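Local coordinates for protein RNA-directed RNA polymerase (PDB 3ZED) that probably copies the viral RNA genome as an RNA-dependent RNA polymerase, found both free and covalently attached to that RNA, at residues B[584-589]-B[659-664]; B[122-127]-B[611-616]; B[615-620]-B[626-631]. All coordinates share one frame; numbering follows the deposited sequence.

Contact 1: B[584-589]-B[659-664]; sequences IASAAY and MSEFGG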
loop_
_atom_site.group_PDB
_atom_site.type_symbol
_atom_site.label_atom_id
_atom_site.label_comp_id
_atom_site.label_asym_id
_atom_site.label_seq_id
_atom_site.Cartn_x
_atom_site.Cartn_y
_atom_site.Cartn_z
ATOM N N ILE B 584 -21.366 -6.836 -5.402
ATOM C CA ILE B 584 -22.213 -7.860 -4.773
ATOM C C ILE B 584 -21.666 -8.240 -3.383
ATOM O O ILE B 584 -22.443 -8.244 -2.432
ATOM C CB ILE B 584 -22.377 -9.084 -5.704
ATOM C CG1 ILE B 584 -23.090 -8.712 -7.033
ATOM C CG2 ILE B 584 -23.048 -10.294 -5.023
ATOM C CD1 ILE B 584 -24.606 -8.273 -6.986
ATOM N N ALA B 585 -20.354 -8.495 -3.253
ATOM C CA ALA B 585 -19.758 -8.862 -1.959
ATOM C C ALA B 585 -19.998 -7.768 -0.913
ATOM O O ALA B 585 -20.371 -8.069 0.219
ATOM C CB ALA B 585 -18.261 -9.127 -2.115
ATOM N N SER B 586 -19.828 -6.511 -1.316
ATOM C CA SER B 586 -20.015 -5.334 -0.456
ATOM C C SER B 586 -21.510 -5.131 -0.080
ATOM O O SER B 586 -21.804 -4.786 1.071
ATOM C CB SER B 586 -19.438 -4.095 -1.125
ATOM O OG SER B 586 -19.431 -3.015 -0.212
ATOM N N ALA B 587 -22.443 -5.428 -1.010
ATOM C CA ALA B 587 -23.888 -5.380 -0.747
ATOM C C ALA B 587 -24.299 -6.487 0.218
ATOM O O ALA B 587 -25.133 -6.249 1.094
ATOM C CB ALA B 587 -24.681 -5.516 -2.049
ATOM N N ALA B 588 -23.724 -7.695 0.063
ATOM C CA ALA B 588 -24.025 -8.855 0.911
ATOM C C ALA B 588 -23.444 -8.680 2.331
ATOM O O ALA B 588 -24.144 -8.940 3.312
ATOM C CB ALA B 588 -23.480 -10.130 0.273
ATOM N N TYR B 589 -22.171 -8.249 2.430
ATOM C CA TYR B 589 -21.476 -8.066 3.696
ATOM C C TYR B 589 -20.921 -6.649 3.837
ATOM O O TYR B 589 -19.725 -6.445 3.633
ATOM C CB TYR B 589 -20.352 -9.098 3.851
ATOM C CG TYR B 589 -20.891 -10.452 4.247
ATOM C CD1 TYR B 589 -21.154 -10.757 5.576
ATOM C CD2 TYR B 589 -21.183 -11.415 3.283
ATOM C CE1 TYR B 589 -21.690 -11.992 5.940
ATOM C CE2 TYR B 589 -21.729 -12.641 3.634
ATOM C CZ TYR B 589 -21.986 -12.926 4.964
ATOM O OH TYR B 589 -22.537 -14.139 5.303
ATOM N N MET B 659 -16.914 7.215 7.212
ATOM C CA MET B 659 -17.876 6.160 7.552
ATOM C C MET B 659 -18.000 5.058 6.474
ATOM O O MET B 659 -18.698 4.056 6.695
ATOM C CB MET B 659 -19.269 6.772 7.730
ATOM C CG MET B 659 -19.397 7.702 8.884
ATOM S SD MET B 659 -21.139 7.995 9.214
ATOM C CE MET B 659 -21.042 8.389 10.923
ATOM N N SER B 660 -17.376 5.249 5.301
ATOM C CA SER B 660 -17.570 4.299 4.216
ATOM C C SER B 660 -16.272 3.731 3.682
ATOM O O SER B 660 -15.277 4.425 3.635
ATOM C CB SER B 660 -18.352 4.973 3.087
ATOM O OG SER B 660 -18.605 4.097 2.002
ATOM N N GLU B 661 -16.302 2.469 3.234
ATOM C CA GLU B 661 -15.146 1.816 2.590
ATOM C C GLU B 661 -14.892 2.441 1.194
ATOM O O GLU B 661 -13.823 2.264 0.635
ATOM C CB GLU B 661 -15.363 0.294 2.475
ATOM C CG GLU B 661 -16.452 -0.143 1.508
ATOM C CD GLU B 661 -16.529 -1.649 1.335
ATOM O OE1 GLU B 661 -15.492 -2.258 0.989
ATOM O OE2 GLU B 661 -17.621 -2.223 1.540
ATOM N N PHE B 662 -15.898 3.150 0.641
ATOM C CA PHE B 662 -15.843 3.813 -0.662
ATOM C C PHE B 662 -15.567 5.308 -0.525
ATOM O O PHE B 662 -15.591 6.013 -1.530
ATOM C CB PHE B 662 -17.162 3.574 -1.434
ATOM C CG PHE B 662 -17.485 2.107 -1.616
ATOM C CD1 PHE B 662 -16.604 1.258 -2.301
ATOM C CD2 PHE B 662 -18.646 1.562 -1.080
ATOM C CE1 PHE B 662 -16.906 -0.099 -2.464
ATOM C CE2 PHE B 662 -18.936 0.202 -1.232
ATOM C CZ PHE B 662 -18.062 -0.617 -1.916
ATOM N N GLY B 663 -15.324 5.772 0.702
ATOM C CA GLY B 663 -15.066 7.173 1.037
ATOM C C GLY B 663 -13.846 7.801 0.386
ATOM O O GLY B 663 -13.894 8.972 -0.032
ATOM N N GLY B 664 -12.779 7.001 0.268
ATOM C CA GLY B 664 -11.499 7.392 -0.305
ATOM C C GLY B 664 -11.511 7.813 -1.761
ATOM O O GLY B 664 -10.443 8.050 -2.327
#
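A beta-turn loop of the thumb region meets the end of helix 580-588 here, and Ser586 is the one helix residue that takes hold of it. Its OG donates a hydrogen bond to OE2 of Glu661 over 2.6 Å. The serine does not come in the carboxylate plane. It meets OE2 from above, about 50° out of that plane. The same hydroxyl lies at the edge of the Phe662 ring, near the ring plane, with OG 3.2 Å from CZ. The hydroxyl stands anti to the backbone N of Ser586 (chi1 -171°), which points it at both partners.

The loop segment is a type I turn from Ser660 to Gly663, closed by Gly663 N to Ser660 O at 3.2 Å. An ST turn overlaps it: Ser660 OG accepts from Phe662 N, with an N-H...O angle of 160°. The two turns send both side chains toward the helix, Glu661 over the Phe662 ring. CG of Glu661 sits over the ring centre, 3.6 Å above its plane. Beyond CG the glutamate chain is extended, so its carboxylate reaches Ser586. The other oxygen, OE1, forms a salt bridge with Arg308, the stronger polar partner of this residue. Arg308 also bonds the backbone O of Tyr589, just past the helix. Ser586 also touches Ile616, and Phe662 touches Val619, both of helix 604-621.

Contact 2: B[122-127]-B[611-616]; sequences APDITL and VRYEAI
The Tyr613 ring carries CD of Arg612 on one face, 3.8 Å above its plane and offset toward the rim. At its edge, near the plane, lies CB of Leu127, 4.4 Å from CE1. The Arg612 guanidinium has the Tyr613 hydroxyl at its edge, in plane. The Asp124 carboxylate is turned 52° from the tyrosine ring and 63° from the guanidinium.

Asp124 is the N-cap of helix 125-137, so the contact ties the start of that helix to the side of helix 604-621. The first segment belongs to the palm part of the polymerase and the second to the thumb. The two carboxylate oxygens have separate tasks. OD1 accepts the capping bond from Leu127 N at 3.1 Å, from well above the carboxylate plane. OD2 accepts from Tyr613 OH at 2.6 Å through its syn lone pair. OD2 also forms a long salt bridge with Arg612 NH1, at 3.4 Å. The helix start and the arginine would both be expected to favour the charged form of this buried aspartate.

Tyr613 and Asp124 approach from opposite directions. With CG anti to its carbonyl carbon (chi1 -66°), the ring extends from helix 604-621 until the hydroxyl reaches the carboxylate. Helix 625-645 flanks the contact, with Met634 touching both Thr126 and Tyr613. The Arg612 chain bends at chi3, which swings the guanidinium round; its CD lies 3.9 Å from Asp124 OD2.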
loop_
_atom_site.group_PDB
_atom_site.type_symbol
_atom_site.label_atom_id
_atom_site.label_comp_id
_atom_site.label_asym_id
_atom_site.label_seq_id
_atom_site.Cartn_x
_atom_site.Cartn_y
_atom_site.Cartn_z
ATOM N N ALA B 122 -22.254 -9.325 10.174
ATOM C CA ALA B 122 -23.619 -9.733 9.877
ATOM C C ALA B 122 -23.970 -9.407 8.412
ATOM O O ALA B 122 -23.693 -8.306 7.962
ATOM C CB ALA B 122 -24.597 -9.058 10.826
ATOM N N PRO B 123 -24.513 -10.373 7.639
ATOM C CA PRO B 123 -24.883 -10.071 6.251
ATOM C C PRO B 123 -26.082 -9.130 6.202
ATOM O O PRO B 123 -26.896 -9.130 7.139
ATOM C CB PRO B 123 -25.243 -11.452 5.675
ATOM C CG PRO B 123 -25.677 -12.235 6.838
ATOM C CD PRO B 123 -24.877 -11.754 8.005
ATOM N N ASP B 124 -26.219 -8.346 5.123
ATOM C CA ASP B 124 -27.369 -7.443 5.001
ATOM C C ASP B 124 -28.613 -8.216 4.508
ATOM O O ASP B 124 -28.977 -8.176 3.331
ATOM C CB ASP B 124 -27.057 -6.233 4.104
ATOM C CG ASP B 124 -28.049 -5.104 4.250
ATOM O OD1 ASP B 124 -29.138 -5.330 4.835
ATOM O OD2 ASP B 124 -27.768 -4.017 3.750
ATOM N N ILE B 125 -29.270 -8.893 5.455
ATOM C CA ILE B 125 -30.477 -9.709 5.310
ATOM C C ILE B 125 -31.697 -8.818 4.988
ATOM O O ILE B 125 -32.617 -9.274 4.289
ATOM C CB ILE B 125 -30.653 -10.531 6.633
ATOM C CG1 ILE B 125 -29.595 -11.654 6.722
ATOM C CG2 ILE B 125 -32.053 -11.089 6.853
ATOM C CD1 ILE B 125 -29.231 -12.382 5.395
ATOM N N THR B 126 -31.695 -7.557 5.484
ATOM C CA THR B 126 -32.768 -6.593 5.201
ATOM C C THR B 126 -32.746 -6.311 3.692
ATOM O O THR B 126 -33.794 -6.399 3.061
ATOM C CB THR B 126 -32.647 -5.333 6.078
ATOM O OG1 THR B 126 -32.522 -5.746 7.439
ATOM C CG2 THR B 126 -33.863 -4.424 5.965
ATOM N N LEU B 127 -31.550 -6.071 3.110
ATOM C CA LEU B 127 -31.387 -5.826 1.673
ATOM C C LEU B 127 -31.819 -7.061 0.860
ATOM O O LEU B 127 -32.520 -6.901 -0.145
ATOM C CB LEU B 127 -29.942 -5.387 1.327
ATOM C CG LEU B 127 -29.607 -5.122 -0.152
ATOM C CD1 LEU B 127 -30.438 -3.976 -0.736
ATOM C CD2 LEU B 127 -28.144 -4.849 -0.328
ATOM N N VAL B 611 -25.550 6.203 4.727
ATOM C CA VAL B 611 -24.284 6.226 3.988
ATOM C C VAL B 611 -24.073 4.877 3.234
ATOM O O VAL B 611 -23.781 4.892 2.046
ATOM C CB VAL B 611 -23.085 6.588 4.915
ATOM C CG1 VAL B 611 -21.736 6.362 4.224
ATOM C CG2 VAL B 611 -23.186 8.038 5.400
ATOM N N ARG B 612 -24.252 3.745 3.919
ATOM C CA ARG B 612 -24.090 2.391 3.373
ATOM C C ARG B 612 -24.901 2.192 2.075
ATOM O O ARG B 612 -24.340 1.743 1.083
ATOM C CB ARG B 612 -24.502 1.354 4.431
ATOM C CG ARG B 612 -24.639 -0.073 3.905
ATOM C CD ARG B 612 -25.625 -0.862 4.742
ATOM N NE ARG B 612 -25.024 -1.282 6.005
ATOM C CZ ARG B 612 -25.615 -2.076 6.881
ATOM N NH1 ARG B 612 -26.835 -2.545 6.646
ATOM N NH2 ARG B 612 -24.987 -2.425 7.993
ATOM N N TYR B 613 -26.200 2.536 2.087
ATOM C CA TYR B 613 -27.076 2.388 0.926
ATOM C C TYR B 613 -26.805 3.446 -0.151
ATOM O O TYR B 613 -26.913 3.118 -1.318
ATOM C CB TYR B 613 -28.545 2.383 1.352
ATOM C CG TYR B 613 -28.862 1.160 2.181
ATOM C CD1 TYR B 613 -28.727 -0.124 1.646
ATOM C CD2 TYR B 613 -29.192 1.273 3.529
ATOM C CE1 TYR B 613 -28.942 -1.259 2.422
ATOM C CE2 TYR B 613 -29.399 0.141 4.321
ATOM C CZ TYR B 613 -29.271 -1.123 3.761
ATOM O OH TYR B 613 -29.541 -2.246 4.499
ATOM N N GLU B 614 -26.389 4.669 0.211
ATOM C CA GLU B 614 -26.057 5.692 -0.773
ATOM C C GLU B 614 -24.731 5.378 -1.478
ATOM O O GLU B 614 -24.651 5.532 -2.696
ATOM C CB GLU B 614 -25.995 7.096 -0.132
ATOM C CG GLU B 614 -27.330 7.662 0.336
ATOM C CD GLU B 614 -28.351 7.960 -0.744
ATOM O OE1 GLU B 614 -28.998 7.013 -1.242
ATOM O OE2 GLU B 614 -28.535 9.149 -1.070
ATOM N N ALA B 615 -23.699 4.923 -0.723
ATOM C CA ALA B 615 -22.378 4.605 -1.271
ATOM C C ALA B 615 -22.437 3.414 -2.215
ATOM O O ALA B 615 -21.847 3.494 -3.290
ATOM C CB ALA B 615 -21.371 4.359 -0.165
ATOM N N ILE B 616 -23.200 2.355 -1.877
ATOM C CA ILE B 616 -23.345 1.189 -2.758
ATOM C C ILE B 616 -24.012 1.633 -4.116
ATOM O O ILE B 616 -23.613 1.156 -5.186
ATOM C CB ILE B 616 -24.032 -0.038 -2.087
ATOM C CG1 ILE B 616 -23.678 -1.345 -2.816
ATOM C CG2 ILE B 616 -25.544 0.102 -1.935
ATOM C CD1 ILE B 616 -22.257 -1.926 -2.518
#

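Contact 3: B[615-620]-B[626-631]; sequences AIRLVG and LLETAA
Ile616 comes first along helix 604-621: its CG2 meets CB of Ala631 at 4.2 Å. Arg617 follows and carries the polar part of the contact. Its CG lies 3.6 Å from CB of Ala631, so the aliphatic chain packs on the facing helix before the charged end turns to Glu628. The chain bends at chi3 (72°) and presents the NE side of the guanidinium. The grip is side-on, with two nitrogens on two oxygens. NE donates to OE1 at 2.7 Å, nearly in the guanidinium plane, with an N-H...O angle of 164°. NH2 donates to the syn lone pair of OE2, also at 2.7 Å, but is less straight at 142°.

The two segments belong to an antiparallel helical hairpin of the thumb. Their axes come within 10.0 Å, and the short turn between helices 604-621 and 625-645 makes them neighbours. Glu628 bends at chi2 to bring both oxygens to the arginine. This buried pair has further partners: Tyr540 OH bonds OE2, and Glu614 forms a salt bridge with Arg617 NH1. Further on, Val619 packs on Leu583 of helix 580-588. Gly620 ends the segment in a wider pi-type turn, at backbone angles where a side chain would jam against the carbonyl O of Val619.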
loop_
_atom_site.group_PDB
_atom_site.type_symbol
_atom_site.label_atom_id
_atom_site.label_comp_id
_atom_site.label_asym_id
_atom_site.label_seq_id
_atom_site.Cartn_x
_atom_site.Cartn_y
_atom_site.Cartn_z
ATOM N N ALA B 615 -23.699 4.923 -0.723
ATOM C CA ALA B 615 -22.378 4.605 -1.271
ATOM C C ALA B 615 -22.437 3.414 -2.215
ATOM O O ALA B 615 -21.847 3.494 -3.290
ATOM C CB ALA B 615 -21.371 4.359 -0.165
ATOM N N ILE B 616 -23.200 2.355 -1.877
ATOM C CA ILE B 616 -23.345 1.189 -2.758
ATOM C C ILE B 616 -24.012 1.633 -4.116
ATOM O O ILE B 616 -23.613 1.156 -5.186
ATOM C CB ILE B 616 -24.032 -0.038 -2.087
ATOM C CG1 ILE B 616 -23.678 -1.345 -2.816
ATOM C CG2 ILE B 616 -25.544 0.102 -1.935
ATOM C CD1 ILE B 616 -22.257 -1.926 -2.518
ATOM N N ARG B 617 -24.938 2.603 -4.059
ATOM C CA ARG B 617 -25.576 3.157 -5.256
ATOM C C ARG B 617 -24.557 3.970 -6.070
ATOM O O ARG B 617 -24.419 3.724 -7.264
ATOM C CB ARG B 617 -26.778 4.030 -4.878
ATOM C CG ARG B 617 -27.942 3.264 -4.265
ATOM C CD ARG B 617 -28.978 4.212 -3.669
ATOM N NE ARG B 617 -29.723 4.891 -4.725
ATOM C CZ ARG B 617 -30.461 5.983 -4.554
ATOM N NH1 ARG B 617 -30.542 6.559 -3.362
ATOM N NH2 ARG B 617 -31.113 6.512 -5.572
ATOM N N LEU B 618 -23.810 4.878 -5.410
ATOM C CA LEU B 618 -22.810 5.763 -6.014
ATOM C C LEU B 618 -21.717 5.050 -6.792
ATOM O O LEU B 618 -21.339 5.502 -7.877
ATOM C CB LEU B 618 -22.106 6.586 -4.929
ATOM C CG LEU B 618 -22.726 7.855 -4.449
ATOM C CD1 LEU B 618 -22.036 8.308 -3.191
ATOM C CD2 LEU B 618 -22.590 8.929 -5.474
ATOM N N VAL B 619 -21.152 4.001 -6.205
ATOM C CA VAL B 619 -20.022 3.296 -6.799
ATOM C C VAL B 619 -20.425 2.420 -7.981
ATOM O O VAL B 619 -19.539 1.994 -8.711
ATOM C CB VAL B 619 -19.205 2.496 -5.751
ATOM C CG1 VAL B 619 -18.542 3.460 -4.777
ATOM C CG2 VAL B 619 -20.066 1.448 -5.030
ATOM N N GLY B 620 -21.712 2.187 -8.189
ATOM C CA GLY B 620 -22.139 1.398 -9.342
ATOM C C GLY B 620 -23.470 0.695 -9.267
ATOM O O GLY B 620 -23.928 0.136 -10.269
ATOM N N LEU B 626 -32.352 -3.834 -10.132
ATOM C CA LEU B 626 -32.883 -4.430 -8.911
ATOM C C LEU B 626 -32.183 -3.868 -7.673
ATOM O O LEU B 626 -32.844 -3.492 -6.705
ATOM C CB LEU B 626 -32.780 -5.961 -8.930
ATOM C CG LEU B 626 -33.635 -6.693 -7.870
ATOM C CD1 LEU B 626 -35.120 -6.599 -8.190
ATOM C CD2 LEU B 626 -33.177 -8.145 -7.696
ATOM N N LEU B 627 -30.863 -3.800 -7.709
ATOM C CA LEU B 627 -30.074 -3.312 -6.587
ATOM C C LEU B 627 -30.403 -1.850 -6.269
ATOM O O LEU B 627 -30.567 -1.523 -5.094
ATOM C CB LEU B 627 -28.553 -3.497 -6.843
ATOM C CG LEU B 627 -27.588 -3.053 -5.732
ATOM C CD1 LEU B 627 -27.873 -3.787 -4.412
ATOM C CD2 LEU B 627 -26.140 -3.267 -6.159
ATOM N N GLU B 628 -30.508 -1.002 -7.313
ATOM C CA GLU B 628 -30.813 0.411 -7.191
ATOM C C GLU B 628 -32.248 0.613 -6.650
ATOM O O GLU B 628 -32.426 1.458 -5.792
ATOM C CB GLU B 628 -30.602 1.130 -8.551
ATOM C CG GLU B 628 -31.149 2.550 -8.651
ATOM C CD GLU B 628 -30.715 3.558 -7.601
ATOM O OE1 GLU B 628 -29.611 3.412 -7.033
ATOM O OE2 GLU B 628 -31.453 4.544 -7.408
ATOM N N THR B 629 -33.244 -0.170 -7.112
ATOM C CA THR B 629 -34.619 -0.041 -6.619
ATOM C C THR B 629 -34.672 -0.370 -5.115
ATOM O O THR B 629 -35.231 0.428 -4.353
ATOM C CB THR B 629 -35.593 -0.918 -7.427
ATOM O OG1 THR B 629 -35.306 -0.777 -8.825
ATOM C CG2 THR B 629 -37.048 -0.558 -7.169
ATOM N N ALA B 630 -34.033 -1.510 -4.692
ATOM C CA ALA B 630 -33.969 -1.944 -3.292
ATOM C C ALA B 630 -33.140 -0.980 -2.415
ATOM O O ALA B 630 -33.632 -0.598 -1.353
ATOM C CB ALA B 630 -33.409 -3.344 -3.192
ATOM N N ALA B 631 -31.910 -0.579 -2.854
ATOM C CA ALA B 631 -31.053 0.341 -2.088
ATOM C C ALA B 631 -31.684 1.742 -1.949
ATOM O O ALA B 631 -31.598 2.316 -0.861
ATOM C CB ALA B 631 -29.666 0.451 -2.709
#

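How the contacts relate
Helix 604-621 connects the three: contacts 2 and 3 are made by it and share Ala615 and Ile616, and contact 1 packs against it. The centres of contacts 1 and 2 lie about 8 Å apart. Those of contacts 2 and 3 are about 9 Å apart, and those of contacts 1 and 3 about 11 Å. Ala588 O is 2.8 Å from Asp124 N, a probable hydrogen bond joining contacts 1 and 2. Ile616 CD1 comes 3.8 Å from Ser586 OG, linking contacts 1 and 3. Leu127 CD1 is 3.9 Å from Ala630 CB, between contacts 2 and 3. All three lie away from the two potassium sites and the predicted GTP site.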